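Local coordinates for protein IclR transcriptional regulator (Thermotoga maritima, PDB 1MKM) that probably binds DNA through a winged helix-turn-helix domain and regulates transcription, as a zinc-binding member of the IclR family, at residues B[86-91]-B[97-102]; B[222-225]-B[231-234]; B[12-17]-B[50-55]. All blocks are in the same frame, centred on the assembly; numbering follows the deposited sequence.

From the N terminus the three contacts follow one another in series, with none nested or crossed. Interaction 3 closes first and is the longest in sequence: 32 residues, mostly helical, lie between 12-17 and 50-55, and their closure ties helix 6-19 to the start of strand 53-55 in the winged helix-turn-helix domain. Interaction 1 then brings strand 98-105 back along helix 79-93, with five residues between the two segments. Interaction 2 spans an equally short interval, all of it helix, and ties helix 226-246 to the loop before it. These two lie in the C-terminal domain and touch through Glu-97, which meets Lys-223 and Tyr-232. Interaction 3 stands apart, its centre about 32 Å from that of interaction 1.

Interaction 1 of 3, residues B[86-91]-B[97-102]; sequences DHLVDI and ETVHLI
Leu-88 and Val-99 form the middle of this apolar contact, with Leu-88 CD2 3.6 Å from Val-99 CG1. The leucine points from the helix toward the strand; chi1 of -57° sets its CG beside the backbone N, and beyond it the fork divides between two neighbours. While CD2 meets the valine, CD1 lies 4.1 Å from Leu-101 CB, the side chains of Leu-88 and Leu-101 crossing at about a right angle. Helix 79-93 here packs on strand 98-105 of the antiparallel sheet of the C-terminal domain, a family domain of the GAF clan; the axes of 86-91 and 98-102 run nearly antiparallel, at 154°, and approach to 8.2 Å. The branches of Val-99 are shared out in the same way. CG1 is anti to the backbone N (chi1 -179°) and serves Leu-88, whereas Val-99 CG2 sits 3.8 Å from Ile-91 CG2, one helical turn further on. Ile-91 therefore touches with its short branch. All four side chains are buried. The helix also reaches the strands flanking 98-105: Ile-91 packs on Ile-217 of 211-220, and Leu-88 touches Asp-113 of 108-115, while Leu-101 meets Val-215 on the neighbouring strand 211-220.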
loop_
_atom_site.group_PDB
_atom_site.type_symbol
_atom_site.label_atom_id
_atom_site.label_comp_id
_atom_site.label_asym_id
_atom_site.label_seq_id
_atom_site.Cartn_x
_atom_site.Cartn_y
_atom_site.Cartn_z
ATOM N N ASP B 86 28.126 3.402 -4.457
ATOM C CA ASP B 86 27.933 2.206 -5.274
ATOM C C ASP B 86 28.731 1.002 -4.804
ATOM O O ASP B 86 28.256 -0.138 -4.870
ATOM C CB ASP B 86 28.220 2.499 -6.746
ATOM C CG ASP B 86 27.170 3.400 -7.361
ATOM O OD1 ASP B 86 25.995 3.269 -6.973
ATOM O OD2 ASP B 86 27.504 4.232 -8.228
ATOM N N HIS B 87 29.944 1.240 -4.328
ATOM C CA HIS B 87 30.745 0.142 -3.825
ATOM C C HIS B 87 29.999 -0.461 -2.652
ATOM O O HIS B 87 30.093 -1.651 -2.393
ATOM C CB HIS B 87 32.116 0.641 -3.391
ATOM C CG HIS B 87 32.961 1.104 -4.534
ATOM N ND1 HIS B 87 32.581 2.134 -5.368
ATOM C CD2 HIS B 87 34.155 0.666 -4.997
ATOM C CE1 HIS B 87 33.506 2.311 -6.294
ATOM N NE2 HIS B 87 34.472 1.433 -6.091
ATOM N N LEU B 88 29.239 0.373 -1.954
ATOM C CA LEU B 88 28.466 -0.091 -0.812
ATOM C C LEU B 88 27.321 -0.965 -1.305
ATOM O O LEU B 88 27.093 -2.051 -0.783
ATOM C CB LEU B 88 27.929 1.098 -0.013
ATOM C CG LEU B 88 28.982 2.089 0.504
ATOM C CD1 LEU B 88 28.274 3.265 1.174
ATOM C CD2 LEU B 88 29.940 1.407 1.495
ATOM N N VAL B 89 26.609 -0.492 -2.321
ATOM C CA VAL B 89 25.502 -1.257 -2.878
ATOM C C VAL B 89 26.054 -2.591 -3.389
ATOM O O VAL B 89 25.415 -3.636 -3.247
ATOM C CB VAL B 89 24.807 -0.492 -4.040
ATOM C CG1 VAL B 89 23.647 -1.300 -4.580
ATOM C CG2 VAL B 89 24.299 0.865 -3.548
ATOM N N ASP B 90 27.257 -2.560 -3.956
ATOM C CA ASP B 90 27.849 -3.787 -4.459
ATOM C C ASP B 90 28.198 -4.732 -3.302
ATOM O O ASP B 90 27.925 -5.940 -3.373
ATOM C CB ASP B 90 29.083 -3.465 -5.312
ATOM C CG ASP B 90 29.667 -4.701 -6.015
ATOM O OD1 ASP B 90 28.909 -5.608 -6.442
ATOM O OD2 ASP B 90 30.902 -4.745 -6.155
ATOM N N ILE B 91 28.772 -4.181 -2.234
ATOM C CA ILE B 91 29.133 -4.986 -1.073
ATOM C C ILE B 91 27.888 -5.656 -0.515
ATOM O O ILE B 91 27.954 -6.776 -0.022
ATOM C CB ILE B 91 29.774 -4.133 0.050
ATOM C CG1 ILE B 91 31.041 -3.448 -0.468
ATOM C CG2 ILE B 91 30.102 -5.023 1.253
ATOM C CD1 ILE B 91 31.711 -2.549 0.537
ATOM N N GLU B 97 24.451 -8.627 3.219
ATOM C CA GLU B 97 24.446 -8.000 4.526
ATOM C C GLU B 97 24.356 -6.486 4.443
ATOM O O GLU B 97 24.747 -5.879 3.440
ATOM C CB GLU B 97 25.721 -8.386 5.280
ATOM C CG GLU B 97 25.985 -9.878 5.330
ATOM C CD GLU B 97 24.812 -10.639 5.879
ATOM O OE1 GLU B 97 24.359 -10.307 6.993
ATOM O OE2 GLU B 97 24.334 -11.575 5.202
ATOM N N THR B 98 23.827 -5.885 5.507
ATOM C CA THR B 98 23.712 -4.440 5.614
ATOM C C THR B 98 25.143 -3.886 5.660
ATOM O O THR B 98 26.035 -4.491 6.255
ATOM C CB THR B 98 22.947 -4.058 6.890
ATOM O OG1 THR B 98 21.624 -4.609 6.822
ATOM C CG2 THR B 98 22.857 -2.556 7.045
ATOM N N VAL B 99 25.345 -2.746 5.012
ATOM C CA VAL B 99 26.643 -2.082 4.914
ATOM C C VAL B 99 26.550 -0.668 5.494
ATOM O O VAL B 99 25.573 0.029 5.235
ATOM C CB VAL B 99 27.055 -1.961 3.429
ATOM C CG1 VAL B 99 28.426 -1.286 3.291
ATOM C CG2 VAL B 99 27.046 -3.339 2.786
ATOM N N HIS B 100 27.550 -0.249 6.271
ATOM C CA HIS B 100 27.561 1.097 6.845
ATOM C C HIS B 100 28.825 1.827 6.453
ATOM O O HIS B 100 29.845 1.213 6.144
ATOM C CB HIS B 100 27.499 1.063 8.377
ATOM C CG HIS B 100 26.231 0.492 8.923
ATOM N ND1 HIS B 100 25.116 1.262 9.175
ATOM C CD2 HIS B 100 25.899 -0.777 9.259
ATOM C CE1 HIS B 100 24.149 0.493 9.644
ATOM N NE2 HIS B 100 24.597 -0.751 9.705
ATOM N N LEU B 101 28.745 3.151 6.462
ATOM C CA LEU B 101 29.885 4.004 6.161
ATOM C C LEU B 101 29.829 5.117 7.189
ATOM O O LEU B 101 28.910 5.944 7.161
ATOM C CB LEU B 101 29.782 4.608 4.756
ATOM C CG LEU B 101 30.931 5.581 4.440
ATOM C CD1 LEU B 101 32.200 4.786 4.299
ATOM C CD2 LEU B 101 30.669 6.390 3.157
ATOM N N ILE B 102 30.788 5.133 8.111
ATOM C CA ILE B 102 30.808 6.169 9.137
ATOM C C ILE B 102 31.882 7.200 8.872
ATOM O O ILE B 102 33.018 6.849 8.554
ATOM C CB ILE B 102 31.017 5.580 10.550
ATOM C CG1 ILE B 102 32.484 5.228 10.776
ATOM C CG2 ILE B 102 30.188 4.330 10.709
ATOM C CD1 ILE B 102 32.766 4.732 12.193
#

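Interaction 2 of 3, residues B[222-225]-B[231-234]; sequences RKFT and EYSD
The backbones of 222-225 and 231-234 stay well apart, their nearest CA atoms, those of Phe-224 and Tyr-232, being 8.7 Å from each other, and two aromatic side chains bridge the interval. Phe-224 is the centre of an inverse gamma turn, closed by a weak bond of 2.9 Å from Thr-225 N to Lys-223 O. This tight reversal leads from the short 3-10 segment into the helix, where Thr-225 is the N-cap and its OG1 accepts from Lys-228 N.

The rings make a T-shaped (edge-to-face) pair: Tyr-232 presents the edge carrying CD2 and CE2 to one face of Phe-224. Their planes are inclined at 68° and their centroids lie 5.1 Å apart. Tyr-232 CE2 stands 3.7 Å above the phenylalanine plane, displaced toward the rim of the ring, and the shortest approach is 3.5 Å, between Phe-224 CE2 and Tyr-232 CD2. The tyrosine starts out toward the loop with CG beside its backbone N (chi1 -63°), a setting that lays the ring's edge against Phe-224, with Tyr-232 OH 4.2 Å from Lys-223 CB. From that CB the lysine chain runs extended, away from the helix, and its NZ makes a hydrogen bond with Gln-119 OE1 and a salt bridge with Glu-97 OE2.

The pair thus joins the second turn of helix 226-246 to the loop that follows strand 211-220. Phe-224 also packs on Met-198 and Val-200 of strand 197-205, its side chain about 5 Å from that of the zinc ligand Cys-199, and Tyr-232 rests against Thr-95 and Glu-97, between helix 79-93 and strand 98-105.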
loop_
_atom_site.group_PDB
_atom_site.type_symbol
_atom_site.label_atom_id
_atom_site.label_comp_id
_atom_site.label_asym_id
_atom_site.label_seq_id
_atom_site.Cartn_x
_atom_site.Cartn_y
_atom_site.Cartn_z
ATOM N N ARG B 222 25.139 -14.914 14.430
ATOM C CA ARG B 222 25.169 -16.246 13.828
ATOM C C ARG B 222 25.981 -16.340 12.536
ATOM O O ARG B 222 26.770 -17.264 12.359
ATOM C CB ARG B 222 23.747 -16.739 13.537
ATOM C CG ARG B 222 22.812 -16.760 14.723
ATOM C CD ARG B 222 21.567 -17.570 14.391
ATOM N NE ARG B 222 20.486 -17.365 15.350
ATOM C CZ ARG B 222 19.329 -18.020 15.317
ATOM N NH1 ARG B 222 19.106 -18.927 14.373
ATOM N NH2 ARG B 222 18.386 -17.762 16.217
ATOM N N LYS B 223 25.788 -15.383 11.637
ATOM C CA LYS B 223 26.474 -15.391 10.351
ATOM C C LYS B 223 27.998 -15.240 10.346
ATOM O O LYS B 223 28.683 -15.838 9.512
ATOM C CB LYS B 223 25.867 -14.313 9.445
ATOM C CG LYS B 223 24.451 -14.614 8.939
ATOM C CD LYS B 223 23.928 -13.464 8.084
ATOM C CE LYS B 223 22.469 -13.676 7.693
ATOM N NZ LYS B 223 21.915 -12.513 6.932
ATOM N N PHE B 224 28.535 -14.455 11.272
ATOM C CA PHE B 224 29.970 -14.210 11.299
ATOM C C PHE B 224 30.850 -15.358 11.794
ATOM O O PHE B 224 31.239 -15.412 12.965
ATOM C CB PHE B 224 30.249 -12.922 12.086
ATOM C CG PHE B 224 29.630 -11.691 11.460
ATOM C CD1 PHE B 224 28.239 -11.518 11.452
ATOM C CD2 PHE B 224 30.425 -10.742 10.816
ATOM C CE1 PHE B 224 27.660 -10.429 10.807
ATOM C CE2 PHE B 224 29.850 -9.654 10.171
ATOM C CZ PHE B 224 28.467 -9.499 10.166
ATOM N N THR B 225 31.153 -16.280 10.877
ATOM C CA THR B 225 32.008 -17.429 11.164
ATOM C C THR B 225 33.417 -17.039 10.739
ATOM O O THR B 225 33.608 -16.004 10.096
ATOM C CB THR B 225 31.596 -18.697 10.359
ATOM O OG1 THR B 225 31.561 -18.390 8.958
ATOM C CG2 THR B 225 30.230 -19.219 10.798
ATOM N N GLU B 231 35.658 -13.618 4.463
ATOM C CA GLU B 231 34.978 -13.240 3.232
ATOM C C GLU B 231 34.521 -11.787 3.248
ATOM O O GLU B 231 34.693 -11.057 2.267
ATOM C CB GLU B 231 33.773 -14.150 3.013
ATOM C CG GLU B 231 33.025 -13.881 1.730
ATOM C CD GLU B 231 32.137 -15.039 1.346
ATOM O OE1 GLU B 231 31.265 -15.417 2.159
ATOM O OE2 GLU B 231 32.318 -15.575 0.234
ATOM N N TYR B 232 33.929 -11.373 4.364
ATOM C CA TYR B 232 33.450 -10.005 4.499
ATOM C C TYR B 232 34.626 -9.022 4.471
ATOM O O TYR B 232 34.660 -8.105 3.646
ATOM C CB TYR B 232 32.634 -9.850 5.795
ATOM C CG TYR B 232 31.370 -10.700 5.858
ATOM C CD1 TYR B 232 30.742 -11.152 4.694
ATOM C CD2 TYR B 232 30.759 -10.999 7.090
ATOM C CE1 TYR B 232 29.534 -11.873 4.748
ATOM C CE2 TYR B 232 29.547 -11.721 7.154
ATOM C CZ TYR B 232 28.941 -12.151 5.969
ATOM O OH TYR B 232 27.721 -12.820 6.007
ATOM N N SER B 233 35.601 -9.223 5.353
ATOM C CA SER B 233 36.758 -8.334 5.393
ATOM C C SER B 233 37.473 -8.290 4.041
ATOM O O SER B 233 38.216 -7.352 3.748
ATOM C CB SER B 233 37.734 -8.771 6.497
ATOM O OG SER B 233 38.207 -10.087 6.285
ATOM N N ASP B 234 37.240 -9.309 3.221
ATOM C CA ASP B 234 37.841 -9.395 1.899
ATOM C C ASP B 234 37.212 -8.362 0.968
ATOM O O ASP B 234 37.909 -7.512 0.408
ATOM C CB ASP B 234 37.629 -10.793 1.308
ATOM C CG ASP B 234 38.930 -11.546 1.087
ATOM O OD1 ASP B 234 38.895 -12.583 0.389
ATOM O OD2 ASP B 234 39.981 -11.113 1.611
#

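Interaction 3 of 3, residues B[12-17]-B[50-55]; sequences EILDFI and KGFVLR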
loop_
_atom_site.group_PDB
_atom_site.type_symbol
_atom_site.label_atom_id
_atom_site.label_comp_id
_atom_site.label_asym_id
_atom_site.label_seq_id
_atom_site.Cartn_x
_atom_site.Cartn_y
_atom_site.Cartn_z
ATOM N N GLU B 12 11.380 22.877 19.636
ATOM C CA GLU B 12 10.905 21.794 20.476
ATOM C C GLU B 12 9.625 21.280 19.831
ATOM O O GLU B 12 9.380 20.076 19.773
ATOM C CB GLU B 12 10.640 22.287 21.899
ATOM C CG GLU B 12 11.881 22.254 22.782
ATOM C CD GLU B 12 11.699 22.987 24.101
ATOM O OE1 GLU B 12 10.704 22.721 24.812
ATOM O OE2 GLU B 12 12.565 23.829 24.429
ATOM N N ILE B 13 8.813 22.206 19.332
ATOM C CA ILE B 13 7.575 21.822 18.671
ATOM C C ILE B 13 7.913 21.023 17.405
ATOM O O ILE B 13 7.354 19.955 17.163
ATOM C CB ILE B 13 6.747 23.057 18.284
ATOM C CG1 ILE B 13 6.409 23.856 19.540
ATOM C CG2 ILE B 13 5.488 22.634 17.543
ATOM C CD1 ILE B 13 5.446 24.964 19.294
ATOM N N LEU B 14 8.842 21.551 16.610
ATOM C CA LEU B 14 9.255 20.893 15.380
ATOM C C LEU B 14 9.857 19.522 15.677
ATOM O O LEU B 14 9.460 18.532 15.067
ATOM C CB LEU B 14 10.265 21.764 14.625
ATOM C CG LEU B 14 10.920 21.195 13.352
ATOM C CD1 LEU B 14 9.877 20.946 12.278
ATOM C CD2 LEU B 14 11.978 22.180 12.834
ATOM N N ASP B 15 10.802 19.456 16.615
ATOM C CA ASP B 15 11.423 18.181 16.952
ATOM C C ASP B 15 10.359 17.157 17.279
ATOM O O ASP B 15 10.512 15.970 16.975
ATOM C CB ASP B 15 12.377 18.320 18.141
ATOM C CG ASP B 15 12.984 16.983 18.563
ATOM O OD1 ASP B 15 12.348 16.246 19.348
ATOM O OD2 ASP B 15 14.095 16.654 18.100
ATOM N N PHE B 16 9.270 17.630 17.880
ATOM C CA PHE B 16 8.158 16.772 18.268
ATOM C C PHE B 16 7.336 16.236 17.095
ATOM O O PHE B 16 6.940 15.077 17.094
ATOM C CB PHE B 16 7.228 17.521 19.231
ATOM C CG PHE B 16 5.908 16.832 19.457
ATOM C CD1 PHE B 16 5.847 15.612 20.130
ATOM C CD2 PHE B 16 4.727 17.393 18.972
ATOM C CE1 PHE B 16 4.634 14.954 20.319
ATOM C CE2 PHE B 16 3.504 16.752 19.148
ATOM C CZ PHE B 16 3.457 15.522 19.828
ATOM N N ILE B 17 7.060 17.076 16.108
ATOM C CA ILE B 17 6.263 16.631 14.975
ATOM C C ILE B 17 7.044 15.613 14.155
ATOM O O ILE B 17 6.460 14.687 13.584
ATOM C CB ILE B 17 5.834 17.835 14.096
ATOM C CG1 ILE B 17 5.046 18.834 14.959
ATOM C CG2 ILE B 17 4.992 17.362 12.915
ATOM C CD1 ILE B 17 4.641 20.079 14.233
ATOM N N LYS B 50 7.538 27.635 5.725
ATOM C CA LYS B 50 8.929 27.300 5.435
ATOM C C LYS B 50 9.063 25.885 4.887
ATOM O O LYS B 50 10.136 25.502 4.417
ATOM C CB LYS B 50 9.788 27.451 6.696
ATOM C CG LYS B 50 9.976 28.889 7.172
ATOM C CD LYS B 50 10.834 29.671 6.203
ATOM C CE LYS B 50 10.975 31.128 6.614
ATOM N NZ LYS B 50 11.650 31.889 5.525
ATOM N N GLY B 51 7.977 25.113 4.963
ATOM C CA GLY B 51 7.985 23.754 4.455
ATOM C C GLY B 51 8.431 22.659 5.415
ATOM O O GLY B 51 8.603 21.512 5.000
ATOM N N PHE B 52 8.619 22.999 6.688
ATOM C CA PHE B 52 9.034 22.023 7.694
ATOM C C PHE B 52 7.888 21.121 8.061
ATOM O O PHE B 52 8.076 20.004 8.542
ATOM C CB PHE B 52 9.553 22.731 8.951
ATOM C CG PHE B 52 10.887 23.381 8.750
ATOM C CD1 PHE B 52 10.980 24.684 8.259
ATOM C CD2 PHE B 52 12.053 22.663 8.958
ATOM C CE1 PHE B 52 12.229 25.257 7.971
ATOM C CE2 PHE B 52 13.294 23.228 8.670
ATOM C CZ PHE B 52 13.382 24.526 8.175
ATOM N N VAL B 53 6.686 21.623 7.829
ATOM C CA VAL B 53 5.491 20.876 8.138
ATOM C C VAL B 53 4.500 20.964 6.986
ATOM O O VAL B 53 4.527 21.917 6.197
ATOM C CB VAL B 53 4.861 21.413 9.429
ATOM C CG1 VAL B 53 3.516 20.815 9.641
ATOM C CG2 VAL B 53 5.768 21.081 10.596
ATOM N N LEU B 54 3.639 19.957 6.881
ATOM C CA LEU B 54 2.626 19.918 5.828
ATOM C C LEU B 54 1.264 19.923 6.487
ATOM O O LEU B 54 1.031 19.186 7.454
ATOM C CB LEU B 54 2.780 18.650 4.983
ATOM C CG LEU B 54 2.010 18.620 3.659
ATOM C CD1 LEU B 54 2.401 19.835 2.824
ATOM C CD2 LEU B 54 2.324 17.314 2.902
ATOM N N ARG B 55 0.357 20.759 6.002
ATOM C CA ARG B 55 -0.953 20.748 6.626
ATOM C C ARG B 55 -1.944 19.987 5.771
ATOM O O ARG B 55 -2.061 20.231 4.569
ATOM C CB ARG B 55 -1.474 22.162 6.926
ATOM C CG ARG B 55 -2.586 22.108 7.955
ATOM C CD ARG B 55 -3.078 23.462 8.424
ATOM N NE ARG B 55 -3.962 23.312 9.580
ATOM C CZ ARG B 55 -4.525 24.328 10.232
ATOM N NH1 ARG B 55 -4.307 25.578 9.840
ATOM N NH2 ARG B 55 -5.295 24.090 11.295
#
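Two knobs on one side of helix 6-19, Leu-14 and Ile-17, press against the chain where it leaves helix 37-50 and enters strand 53-55. Leu-14 has the larger share of the contact, touching both Phe-52 and Val-53. With CG anti to its backbone N (chi1 175°) the forked end swings nearer to 50-55 than its first bond would suggest, and the fork straddles the start of the Phe-52 side chain. One prong, CD1, lies 3.8 Å from Phe-52 CB; the other, CD2, lies 3.9 Å from Phe-52 CD2 and approaches the ring obliquely. Leu-14 CD1 also borders the next residue, at 4.4 Å from Val-53 CG2, which places the leucine over the step between Phe-52 and Val-53.

Ile-17, one turn further along the helix, reaches out with its long branch. Its CD1 comes to 3.9 Å from Val-53 CG2, and the two side chains cross at about a right angle. Val-53 CG2 thereby fits the notch between Leu-14 CD1 and Ile-17 CD1. Phe-52 and Val-53 both point toward the helix; the strand begins at Val-53.

Just before them, Gly-51 ends helix 37-50 in a Schellman motif, and its positive phi (88°) turns the chain toward the strand. The small core continues beyond these four buried side chains: Met-44 of helix 37-50 packs on Ile-17 and Val-53, and Ile-29 of helix 26-32 on Ile-17. Phe-11 of the third subunit, another copy of the protein, meets the Phe-52 ring and packs on Leu-14. A first helix braced against the start of a two-stranded antiparallel wing, 53-55 with 61-63, is the arrangement of a winged helix-turn-helix domain.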